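Local coordinates for protein 2-aminomuconic 6-semialdehyde dehydrogenase (Pseudomonas sp., PDB 7BZV) that probably oxidises 2-aminomuconic 6-semialdehyde to 2-aminomuconate with NAD+ in the catabolism of 2-aminophenol, working as a tetrameric aldehyde dehydrogenase, at residues V316-G327 and D363-P373; A278-C289 and I440-L448. One frame throughout, in Å; residues are numbered along the deposited sequence.

Contact 1. Residues V316-G327 and D363-P373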
loop_
_atom_site.group_PDB
_atom_site.type_symbol
_atom_site.label_atom_id
_atom_site.label_comp_id
_atom_site.label_asym_id
_atom_site.label_seq_id
_atom_site.Cartn_x
_atom_site.Cartn_y
_atom_site.Cartn_z
ATOM N N VAL B 316 -29.890 -6.667 -35.734
ATOM C CA VAL B 316 -29.028 -7.769 -36.160
ATOM C C VAL B 316 -28.847 -7.630 -37.671
ATOM O O VAL B 316 -29.723 -8.011 -38.454
ATOM C CB VAL B 316 -29.643 -9.126 -35.799
ATOM C CG1 VAL B 316 -28.667 -10.267 -36.115
ATOM C CG2 VAL B 316 -30.062 -9.120 -34.354
ATOM N N ASP B 317 -27.725 -7.085 -38.114
ATOM C CA ASP B 317 -27.643 -6.675 -39.518
ATOM C C ASP B 317 -26.181 -6.523 -39.890
ATOM O O ASP B 317 -25.294 -6.853 -39.100
ATOM C CB ASP B 317 -28.381 -5.356 -39.748
ATOM C CG ASP B 317 -29.065 -5.283 -41.103
ATOM O OD1 ASP B 317 -28.427 -5.516 -42.161
ATOM O OD2 ASP B 317 -30.264 -4.978 -41.093
ATOM N N TRP B 318 -25.931 -5.967 -41.073
ATOM C CA TRP B 318 -24.592 -5.665 -41.554
ATOM C C TRP B 318 -23.719 -5.074 -40.457
ATOM O O TRP B 318 -24.041 -3.997 -39.933
ATOM C CB TRP B 318 -24.654 -4.662 -42.699
ATOM C CG TRP B 318 -25.147 -5.256 -43.967
ATOM C CD1 TRP B 318 -26.324 -4.983 -44.605
ATOM C CD2 TRP B 318 -24.477 -6.228 -44.757
ATOM N NE1 TRP B 318 -26.427 -5.741 -45.751
ATOM C CE2 TRP B 318 -25.301 -6.507 -45.868
ATOM C CE3 TRP B 318 -23.259 -6.895 -44.637
ATOM C CZ2 TRP B 318 -24.941 -7.423 -46.843
ATOM C CZ3 TRP B 318 -22.906 -7.799 -45.605
ATOM C CH2 TRP B 318 -23.739 -8.052 -46.702
ATOM N N PRO B 319 -22.598 -5.716 -40.100
ATOM C CA PRO B 319 -21.790 -5.192 -38.977
ATOM C C PRO B 319 -21.155 -3.847 -39.236
ATOM O O PRO B 319 -20.871 -3.109 -38.280
ATOM C CB PRO B 319 -20.730 -6.286 -38.775
ATOM C CG PRO B 319 -21.440 -7.559 -39.128
ATOM C CD PRO B 319 -22.265 -7.125 -40.388
ATOM N N HIS B 320 -20.920 -3.491 -40.498
ATOM C CA HIS B 320 -20.278 -2.217 -40.784
ATOM C C HIS B 320 -21.224 -1.033 -40.641
ATOM O O HIS B 320 -20.750 0.101 -40.646
ATOM C CB HIS B 320 -19.677 -2.227 -42.184
ATOM C CG HIS B 320 -20.687 -2.441 -43.261
ATOM N ND1 HIS B 320 -21.084 -3.697 -43.658
ATOM C CD2 HIS B 320 -21.417 -1.562 -43.987
ATOM C CE1 HIS B 320 -21.996 -3.583 -44.608
ATOM N NE2 HIS B 320 -22.225 -2.297 -44.816
ATOM N N GLU B 321 -22.531 -1.254 -40.511
ATOM C CA GLU B 321 -23.463 -0.141 -40.341
ATOM C C GLU B 321 -23.428 0.362 -38.906
ATOM O O GLU B 321 -23.402 -0.428 -37.955
ATOM C CB GLU B 321 -24.885 -0.556 -40.717
ATOM C CG GLU B 321 -25.066 -0.610 -42.254
ATOM C CD GLU B 321 -26.387 -1.228 -42.714
ATOM O OE1 GLU B 321 -27.394 -1.143 -41.984
ATOM O OE2 GLU B 321 -26.422 -1.770 -43.834
ATOM N N THR B 322 -23.434 1.691 -38.754
ATOM C CA THR B 322 -23.091 2.274 -37.471
ATOM C C THR B 322 -24.109 1.946 -36.396
ATOM O O THR B 322 -23.784 2.060 -35.212
ATOM C CB THR B 322 -22.959 3.802 -37.554
ATOM O OG1 THR B 322 -24.206 4.355 -37.994
ATOM C CG2 THR B 322 -21.831 4.225 -38.480
ATOM N N ASP B 323 -25.339 1.574 -36.751
ATOM C CA ASP B 323 -26.298 1.273 -35.697
ATOM C C ASP B 323 -26.604 -0.216 -35.561
ATOM O O ASP B 323 -27.442 -0.589 -34.736
ATOM C CB ASP B 323 -27.579 2.075 -35.898
ATOM C CG ASP B 323 -28.181 1.868 -37.242
ATOM O OD1 ASP B 323 -27.500 1.306 -38.120
ATOM O OD2 ASP B 323 -29.336 2.292 -37.420
ATOM N N THR B 324 -25.927 -1.080 -36.309
ATOM C CA THR B 324 -26.013 -2.503 -36.010
ATOM C C THR B 324 -25.542 -2.772 -34.584
ATOM O O THR B 324 -24.546 -2.217 -34.125
ATOM C CB THR B 324 -25.185 -3.312 -36.994
ATOM O OG1 THR B 324 -25.763 -3.174 -38.296
ATOM C CG2 THR B 324 -25.180 -4.767 -36.580
ATOM N N GLN B 325 -26.287 -3.612 -33.874
ATOM C CA GLN B 325 -25.989 -3.924 -32.486
ATOM C C GLN B 325 -25.562 -5.375 -32.292
ATOM O O GLN B 325 -24.941 -5.698 -31.270
ATOM C CB GLN B 325 -27.209 -3.603 -31.614
ATOM C CG GLN B 325 -27.256 -2.139 -31.160
ATOM C CD GLN B 325 -25.985 -1.707 -30.365
ATOM O OE1 GLN B 325 -25.510 -0.588 -30.523
ATOM N NE2 GLN B 325 -25.433 -2.611 -29.538
ATOM N N MET B 326 -25.815 -6.242 -33.266
ATOM C CA MET B 326 -25.410 -7.639 -33.124
ATOM C C MET B 326 -25.005 -8.177 -34.482
ATOM O O MET B 326 -25.744 -8.010 -35.466
ATOM C CB MET B 326 -26.521 -8.505 -32.526
ATOM C CG MET B 326 -25.982 -9.583 -31.578
ATOM S SD MET B 326 -27.236 -10.681 -30.862
ATOM C CE MET B 326 -27.208 -12.029 -32.005
ATOM N N GLY B 327 -23.833 -8.809 -34.523
ATOM C CA GLY B 327 -23.358 -9.494 -35.705
ATOM C C GLY B 327 -23.531 -10.996 -35.600
ATOM O O GLY B 327 -24.274 -11.501 -34.756
ATOM N N ASP B 363 -29.346 -13.137 -48.772
ATOM C CA ASP B 363 -28.149 -12.818 -49.531
ATOM C C ASP B 363 -27.006 -13.689 -49.010
ATOM O O ASP B 363 -27.236 -14.709 -48.349
ATOM C CB ASP B 363 -27.873 -11.305 -49.468
ATOM C CG ASP B 363 -27.793 -10.767 -48.030
ATOM O OD1 ASP B 363 -27.227 -11.448 -47.148
ATOM O OD2 ASP B 363 -28.278 -9.649 -47.790
ATOM N N GLU B 364 -25.773 -13.309 -49.355
ATOM C CA GLU B 364 -24.589 -14.079 -48.993
ATOM C C GLU B 364 -24.443 -14.241 -47.477
ATOM O O GLU B 364 -23.796 -15.190 -47.016
ATOM C CB GLU B 364 -23.355 -13.387 -49.579
ATOM C CG GLU B 364 -23.085 -11.977 -49.023
ATOM C CD GLU B 364 -23.683 -10.852 -49.868
ATOM O OE1 GLU B 364 -23.088 -9.748 -49.906
ATOM O OE2 GLU B 364 -24.750 -11.062 -50.486
ATOM N N ARG B 365 -25.040 -13.347 -46.692
ATOM C CA ARG B 365 -24.947 -13.458 -45.239
ATOM C C ARG B 365 -25.493 -14.786 -44.761
ATOM O O ARG B 365 -25.154 -15.224 -43.664
ATOM C CB ARG B 365 -25.718 -12.323 -44.554
ATOM C CG ARG B 365 -25.023 -10.976 -44.615
ATOM C CD ARG B 365 -25.875 -9.892 -43.970
ATOM N NE ARG B 365 -26.842 -9.304 -44.899
ATOM C CZ ARG B 365 -27.718 -8.370 -44.551
ATOM N NH1 ARG B 365 -27.746 -7.931 -43.297
ATOM N NH2 ARG B 365 -28.557 -7.870 -45.450
ATOM N N ASP B 366 -26.331 -15.446 -45.559
ATOM C CA ASP B 366 -26.893 -16.712 -45.107
ATOM C C ASP B 366 -25.880 -17.852 -45.148
ATOM O O ASP B 366 -26.155 -18.914 -44.577
ATOM C CB ASP B 366 -28.130 -17.049 -45.943
ATOM C CG ASP B 366 -29.267 -16.050 -45.726
ATOM O OD1 ASP B 366 -29.546 -15.716 -44.556
ATOM O OD2 ASP B 366 -29.891 -15.600 -46.722
ATOM N N ASN B 367 -24.735 -17.676 -45.812
ATOM C CA ASN B 367 -23.640 -18.623 -45.666
ATOM C C ASN B 367 -22.734 -18.262 -44.500
ATOM O O ASN B 367 -21.740 -18.955 -44.273
ATOM C CB ASN B 367 -22.812 -18.717 -46.949
ATOM C CG ASN B 367 -23.651 -19.134 -48.152
ATOM O OD1 ASN B 367 -24.522 -20.011 -48.058
ATOM N ND2 ASN B 367 -23.388 -18.514 -49.283
ATOM N N GLY B 368 -23.033 -17.176 -43.793
ATOM C CA GLY B 368 -22.323 -16.828 -42.582
ATOM C C GLY B 368 -22.886 -17.575 -41.386
ATOM O O GLY B 368 -23.715 -18.479 -41.505
ATOM N N ALA B 369 -22.422 -17.177 -40.201
ATOM C CA ALA B 369 -22.713 -17.956 -39.004
ATOM C C ALA B 369 -23.624 -17.202 -38.041
ATOM O O ALA B 369 -23.261 -16.977 -36.874
ATOM C CB ALA B 369 -21.408 -18.343 -38.303
ATOM N N TRP B 370 -24.823 -16.846 -38.498
ATOM C CA TRP B 370 -25.693 -16.001 -37.698
ATOM C C TRP B 370 -26.636 -16.819 -36.813
ATOM O O TRP B 370 -26.998 -17.954 -37.125
ATOM C CB TRP B 370 -26.520 -15.079 -38.588
ATOM C CG TRP B 370 -25.735 -14.164 -39.480
ATOM C CD1 TRP B 370 -25.079 -14.494 -40.633
ATOM C CD2 TRP B 370 -25.544 -12.761 -39.300
ATOM N NE1 TRP B 370 -24.474 -13.390 -41.168
ATOM C CE2 TRP B 370 -24.746 -12.308 -40.371
ATOM C CE3 TRP B 370 -25.966 -11.841 -38.336
ATOM C CZ2 TRP B 370 -24.372 -10.978 -40.510
ATOM C CZ3 TRP B 370 -25.593 -10.518 -38.479
ATOM C CH2 TRP B 370 -24.808 -10.099 -39.554
ATOM N N VAL B 371 -27.071 -16.194 -35.711
ATOM C CA VAL B 371 -28.087 -16.755 -34.826
ATOM C C VAL B 371 -28.883 -15.613 -34.191
ATOM O O VAL B 371 -28.382 -14.506 -34.011
ATOM C CB VAL B 371 -27.423 -17.646 -33.749
ATOM C CG1 VAL B 371 -26.552 -16.788 -32.821
ATOM C CG2 VAL B 371 -28.463 -18.390 -32.987
ATOM N N GLU B 372 -30.127 -15.897 -33.819
ATOM C CA GLU B 372 -31.002 -14.899 -33.209
ATOM C C GLU B 372 -30.712 -14.720 -31.709
ATOM O O GLU B 372 -30.491 -15.701 -30.986
ATOM C CB GLU B 372 -32.458 -15.305 -33.365
ATOM C CG GLU B 372 -32.938 -15.319 -34.799
ATOM C CD GLU B 372 -34.362 -15.792 -34.895
ATOM O OE1 GLU B 372 -34.737 -16.696 -34.114
ATOM O OE2 GLU B 372 -35.096 -15.262 -35.748
ATOM N N PRO B 373 -30.803 -13.492 -31.214
ATOM C CA PRO B 373 -30.812 -13.289 -29.758
ATOM C C PRO B 373 -32.012 -13.998 -29.143
ATOM O O PRO B 373 -33.142 -13.868 -29.619
ATOM C CB PRO B 373 -30.893 -11.767 -29.611
ATOM C CG PRO B 373 -31.494 -11.271 -30.935
ATOM C CD PRO B 373 -31.009 -12.238 -31.965
HETATM O O HOH W 1 -25.968 -13.581 -34.900
#

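Contact 2. Residues A278-C289 and I440-L448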
loop_
_atom_site.group_PDB
_atom_site.type_symbol
_atom_site.label_atom_id
_atom_site.label_comp_id
_atom_site.label_asym_id
_atom_site.label_seq_id
_atom_site.Cartn_x
_atom_site.Cartn_y
_atom_site.Cartn_z
ATOM N N ALA B 278 -25.410 -7.141 -21.250
ATOM C CA ALA B 278 -24.945 -8.326 -20.526
ATOM C C ALA B 278 -25.382 -9.607 -21.210
ATOM O O ALA B 278 -24.724 -10.645 -21.060
ATOM C CB ALA B 278 -25.475 -8.336 -19.085
ATOM N N LEU B 279 -26.508 -9.569 -21.915
ATOM C CA LEU B 279 -27.001 -10.740 -22.622
ATOM C C LEU B 279 -26.451 -10.856 -24.044
ATOM O O LEU B 279 -26.111 -11.961 -24.465
ATOM C CB LEU B 279 -28.545 -10.748 -22.692
ATOM C CG LEU B 279 -29.298 -10.814 -21.356
ATOM C CD1 LEU B 279 -30.792 -10.582 -21.524
ATOM C CD2 LEU B 279 -29.052 -12.122 -20.636
ATOM N N PHE B 280 -26.359 -9.754 -24.815
ATOM C CA PHE B 280 -26.225 -9.865 -26.269
ATOM C C PHE B 280 -25.042 -9.091 -26.837
ATOM O O PHE B 280 -24.760 -9.204 -28.031
ATOM C CB PHE B 280 -27.545 -9.417 -26.959
ATOM C CG PHE B 280 -28.763 -10.136 -26.454
ATOM C CD1 PHE B 280 -28.802 -11.517 -26.457
ATOM C CD2 PHE B 280 -29.861 -9.432 -25.954
ATOM C CE1 PHE B 280 -29.905 -12.197 -25.966
ATOM C CE2 PHE B 280 -30.960 -10.108 -25.445
ATOM C CZ PHE B 280 -30.987 -11.493 -25.465
ATOM N N LEU B 281 -24.309 -8.341 -26.022
ATOM C CA LEU B 281 -23.099 -7.717 -26.539
ATOM C C LEU B 281 -22.162 -8.779 -27.114
ATOM O O LEU B 281 -21.997 -9.857 -26.540
ATOM C CB LEU B 281 -22.391 -6.929 -25.426
ATOM C CG LEU B 281 -21.187 -6.141 -25.911
ATOM C CD1 LEU B 281 -21.648 -5.001 -26.832
ATOM C CD2 LEU B 281 -20.353 -5.556 -24.739
ATOM N N ASN B 282 -21.565 -8.494 -28.274
ATOM C CA ASN B 282 -20.664 -9.465 -28.914
ATOM C C ASN B 282 -21.404 -10.777 -29.190
ATOM O O ASN B 282 -20.815 -11.871 -29.172
ATOM C CB ASN B 282 -19.415 -9.695 -28.039
ATOM C CG ASN B 282 -18.189 -10.130 -28.837
ATOM O OD1 ASN B 282 -17.979 -9.669 -29.947
ATOM N ND2 ASN B 282 -17.338 -10.948 -28.232
ATOM N N SER B 283 -22.705 -10.669 -29.438
ATOM C CA SER B 283 -23.572 -11.833 -29.661
ATOM C C SER B 283 -23.473 -12.824 -28.515
ATOM O O SER B 283 -23.544 -14.039 -28.712
ATOM C CB SER B 283 -23.260 -12.494 -31.002
ATOM O OG SER B 283 -23.453 -11.531 -32.031
ATOM N N GLY B 284 -23.319 -12.297 -27.303
ATOM C CA GLY B 284 -23.285 -13.170 -26.154
ATOM C C GLY B 284 -21.987 -13.931 -25.961
ATOM O O GLY B 284 -21.931 -14.828 -25.104
ATOM N N GLN B 285 -20.939 -13.583 -26.714
ATOM C CA GLN B 285 -19.654 -14.265 -26.692
ATOM C C GLN B 285 -18.639 -13.516 -25.831
ATOM O O GLN B 285 -17.466 -13.476 -26.148
ATOM C CB GLN B 285 -19.104 -14.417 -28.109
ATOM C CG GLN B 285 -19.993 -15.255 -29.088
ATOM C CD GLN B 285 -19.587 -15.087 -30.552
ATOM O OE1 GLN B 285 -19.369 -16.061 -31.285
ATOM N NE2 GLN B 285 -19.498 -13.851 -30.986
ATOM N N VAL B 286 -19.069 -12.882 -24.772
ATOM C CA VAL B 286 -18.157 -12.366 -23.765
ATOM C C VAL B 286 -18.191 -13.362 -22.642
ATOM O O VAL B 286 -19.274 -13.797 -22.231
ATOM C CB VAL B 286 -18.546 -10.962 -23.289
ATOM C CG1 VAL B 286 -17.420 -10.347 -22.467
ATOM C CG2 VAL B 286 -18.820 -10.135 -24.486
ATOM N N CYS B 287 -17.009 -13.742 -22.152
ATOM C CA CYS B 287 -16.941 -14.637 -21.006
ATOM C C CYS B 287 -17.750 -14.121 -19.833
ATOM O O CYS B 287 -18.118 -14.902 -18.945
ATOM C CB CYS B 287 -15.468 -14.857 -20.616
ATOM S SG CYS B 287 -14.361 -13.358 -20.747
ATOM N N LEU B 288 -17.991 -12.817 -19.785
ATOM C CA LEU B 288 -18.669 -12.170 -18.657
ATOM C C LEU B 288 -20.181 -12.027 -18.855
ATOM O O LEU B 288 -20.892 -11.570 -17.951
ATOM C CB LEU B 288 -18.041 -10.794 -18.450
ATOM C CG LEU B 288 -16.507 -10.810 -18.333
ATOM C CD1 LEU B 288 -15.869 -9.462 -18.461
ATOM C CD2 LEU B 288 -16.215 -11.414 -16.995
ATOM N N CYS B 289 -20.694 -12.364 -20.024
ATOM C CA CYS B 289 -22.132 -12.251 -20.254
ATOM C C CYS B 289 -22.947 -13.113 -19.289
ATOM O O CYS B 289 -22.516 -14.173 -18.838
ATOM C CB CYS B 289 -22.458 -12.680 -21.687
ATOM S SG CYS B 289 -22.027 -11.500 -22.971
ATOM N N ILE B 440 -15.717 -10.931 -10.281
ATOM C CA ILE B 440 -16.161 -9.547 -10.456
ATOM C C ILE B 440 -17.672 -9.488 -10.310
ATOM O O ILE B 440 -18.397 -10.215 -10.992
ATOM C CB ILE B 440 -15.697 -8.965 -11.802
ATOM C CG1 ILE B 440 -16.282 -7.569 -12.008
ATOM C CG2 ILE B 440 -16.132 -9.830 -12.979
ATOM C CD1 ILE B 440 -15.665 -6.531 -11.263
ATOM N N SER B 441 -18.142 -8.650 -9.402
ATOM C CA SER B 441 -19.549 -8.577 -9.032
ATOM C C SER B 441 -19.979 -7.126 -9.246
ATOM O O SER B 441 -19.645 -6.254 -8.452
ATOM C CB SER B 441 -19.728 -9.044 -7.599
ATOM O OG SER B 441 -21.078 -9.332 -7.281
ATOM N N TRP B 442 -20.723 -6.877 -10.319
ATOM C CA TRP B 442 -21.124 -5.528 -10.713
ATOM C C TRP B 442 -22.471 -5.192 -10.106
ATOM O O TRP B 442 -23.366 -6.035 -10.052
ATOM C CB TRP B 442 -21.235 -5.410 -12.241
ATOM C CG TRP B 442 -19.954 -5.327 -12.947
ATOM C CD1 TRP B 442 -19.058 -4.310 -12.897
ATOM C CD2 TRP B 442 -19.431 -6.283 -13.876
ATOM N NE1 TRP B 442 -18.006 -4.572 -13.731
ATOM C CE2 TRP B 442 -18.200 -5.790 -14.326
ATOM C CE3 TRP B 442 -19.880 -7.508 -14.355
ATOM C CZ2 TRP B 442 -17.395 -6.500 -15.222
ATOM C CZ3 TRP B 442 -19.110 -8.191 -15.276
ATOM C CH2 TRP B 442 -17.873 -7.699 -15.680
ATOM N N VAL B 443 -22.634 -3.935 -9.709
ATOM C CA VAL B 443 -23.907 -3.442 -9.210
ATOM C C VAL B 443 -24.372 -2.270 -10.082
ATOM O O VAL B 443 -23.669 -1.265 -10.203
ATOM C CB VAL B 443 -23.841 -3.005 -7.751
ATOM C CG1 VAL B 443 -25.231 -2.476 -7.368
ATOM C CG2 VAL B 443 -23.416 -4.141 -6.803
ATOM N N ASN B 444 -25.553 -2.424 -10.691
ATOM C CA ASN B 444 -26.176 -1.419 -11.556
ATOM C C ASN B 444 -25.304 -1.056 -12.736
ATOM O O ASN B 444 -25.307 0.074 -13.192
ATOM C CB ASN B 444 -26.563 -0.181 -10.756
ATOM C CG ASN B 444 -27.677 -0.470 -9.761
ATOM O OD1 ASN B 444 -28.418 -1.452 -9.888
ATOM N ND2 ASN B 444 -27.756 0.350 -8.726
ATOM N N THR B 445 -24.545 -2.036 -13.229
ATOM C CA THR B 445 -23.750 -1.926 -14.446
ATOM C C THR B 445 -23.317 -3.348 -14.811
ATOM O O THR B 445 -23.656 -4.319 -14.128
ATOM C CB THR B 445 -22.581 -0.972 -14.221
ATOM O OG1 THR B 445 -21.914 -0.720 -15.446
ATOM C CG2 THR B 445 -21.573 -1.570 -13.262
ATOM N N TRP B 446 -22.551 -3.457 -15.883
ATOM C CA TRP B 446 -22.046 -4.731 -16.381
ATOM C C TRP B 446 -20.856 -4.410 -17.285
ATOM O O TRP B 446 -20.903 -3.438 -18.037
ATOM C CB TRP B 446 -23.141 -5.530 -17.124
ATOM C CG TRP B 446 -22.544 -6.744 -17.752
ATOM C CD1 TRP B 446 -22.217 -7.919 -17.134
ATOM C CD2 TRP B 446 -22.140 -6.882 -19.122
ATOM N NE1 TRP B 446 -21.652 -8.783 -18.043
ATOM C CE2 TRP B 446 -21.589 -8.164 -19.268
ATOM C CE3 TRP B 446 -22.208 -6.042 -20.250
ATOM C CZ2 TRP B 446 -21.072 -8.628 -20.488
ATOM C CZ3 TRP B 446 -21.714 -6.518 -21.491
ATOM C CH2 TRP B 446 -21.124 -7.796 -21.577
ATOM N N PHE B 447 -19.769 -5.179 -17.154
ATOM C CA PHE B 447 -18.597 -5.075 -18.035
ATOM C C PHE B 447 -17.934 -3.697 -17.950
ATOM O O PHE B 447 -17.491 -3.148 -18.955
ATOM C CB PHE B 447 -18.998 -5.420 -19.479
ATOM C CG PHE B 447 -17.839 -5.748 -20.415
ATOM C CD1 PHE B 447 -16.686 -6.368 -19.949
ATOM C CD2 PHE B 447 -17.946 -5.503 -21.781
ATOM C CE1 PHE B 447 -15.677 -6.718 -20.807
ATOM C CE2 PHE B 447 -16.941 -5.853 -22.655
ATOM C CZ PHE B 447 -15.788 -6.449 -22.165
ATOM N N LEU B 448 -17.849 -3.141 -16.740
ATOM C CA LEU B 448 -16.999 -1.972 -16.449
ATOM C C LEU B 448 -15.686 -2.455 -15.838
ATOM O O LEU B 448 -15.682 -3.092 -14.758
ATOM C CB LEU B 448 -17.747 -1.055 -15.477
ATOM C CG LEU B 448 -18.387 0.299 -15.735
ATOM C CD1 LEU B 448 -18.778 0.877 -14.337
ATOM C CD2 LEU B 448 -17.417 1.161 -16.462
#

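Contact 1. Residues V316-G327 and D363-P373
The R365 side chain lies flat over one face of the W318 indole, guanidinium and ring planes 21° apart. R365 CD sits almost straight above the six-membered ring, 3.7 Å from its centroid, a CH-pi contact; R365 CZ is 3.4 Å from the centroid of the five-membered ring, a cation-pi contact. The arginine runs extended as far as CD and then bends (chi3 -86°), which lays the guanidinium along the indole between two aspartates. D363 takes it side-on: NE and NH2 both meet this carboxylate, R365 NH2 to D363 OD2 at 3.0 Å. On the other segment, D317 OD1 accepts from R365 NH1 at 2.8 Å, approached from 50° above the carboxylate plane, and also from the backbone N of W318. D363 OD1 accepts R365 N as well, an Asx turn at the start of the 3-10 segment 364-367.

Beside this network W370 presents its edge to 316-327. W370 CE3 is 3.8 Å from V316 CG1, W370 CH2 is 3.3 Å from D317 O, and P319 CD and M326 O lie near the same rim. Its NE1 bonds to I26 O, and F361 packs edge-to-face with the ring. Farther along, M326 CE reaches V371 O at 3.4 Å and also touches the P373 ring, while a water joins G327 O to V371 N.

The contact thus ties together two loops at the margin of the domain that holds the seven-stranded sheet. One guanidinium lies between two carboxylates with an indole on one face, which probably keeps the arginine charged and restrains its rotation.

Contact 2. Residues A278-C289 and I440-L448
W446 NE1 donates a hydrogen bond to L288 O, 2.9 Å long and nearly straight at 164°; the acceptor lies in the indole plane, whereas the donor stands above the carbonyl plane. The same indole is held on both faces: A278 CA sits 3.5 Å from the centroid of its six-membered ring, over the face, and F447 CB lies against the opposite face. With CG anti to the W446 backbone N (chi1 173°), the ring reaches in between the helix end and the 286-289 turn. L281 CD2 meets W446 CZ3 at its edge at 3.7 Å, and C289 SG approaches the W446 ring obliquely, near CZ2.

Alongside the indole, L288 CD1 lies 3.5 Å from F447 CD1 and 3.9 Å from W442 CH2, at the edge of that ring; V286 CG1 stands over a face of F447. Farther out, W442 is steadied by its own NE1 bond to L448 O, and strand 440-443 pairs in parallel with a strand of a second subunit, so the sheet runs on across the interface.

Residues 284-287 read GQVC, matching the cysteine motif of aldehyde dehydrogenases, so this turn probably borders the active site. A single polar bond set in aromatic and aliphatic packing fixes the rotation of W446 and satisfies a buried indole N-H.

How the contacts relate
From the N terminus, 278-289 comes first, at the end of helix 268-280, and leads into strand 290-296 and helix 297-312. The chain then enters 316-327, passes helix 332-348 and strand 351-354, and returns at 363-373, where contact 1 closes a loop of 35 intervening residues. Strands 374-377, 394-400 and 418-422 follow before 440-448 closes contact 2 over 150 residues, so contact 1 is nested inside it. The two meet where G327 O probably accepts a hydrogen bond from S283 OG and P373 packs on F280. Together they join peripheral loops, the end of helix 268-280 and strand 440-443, outermost of its sheet within the chain.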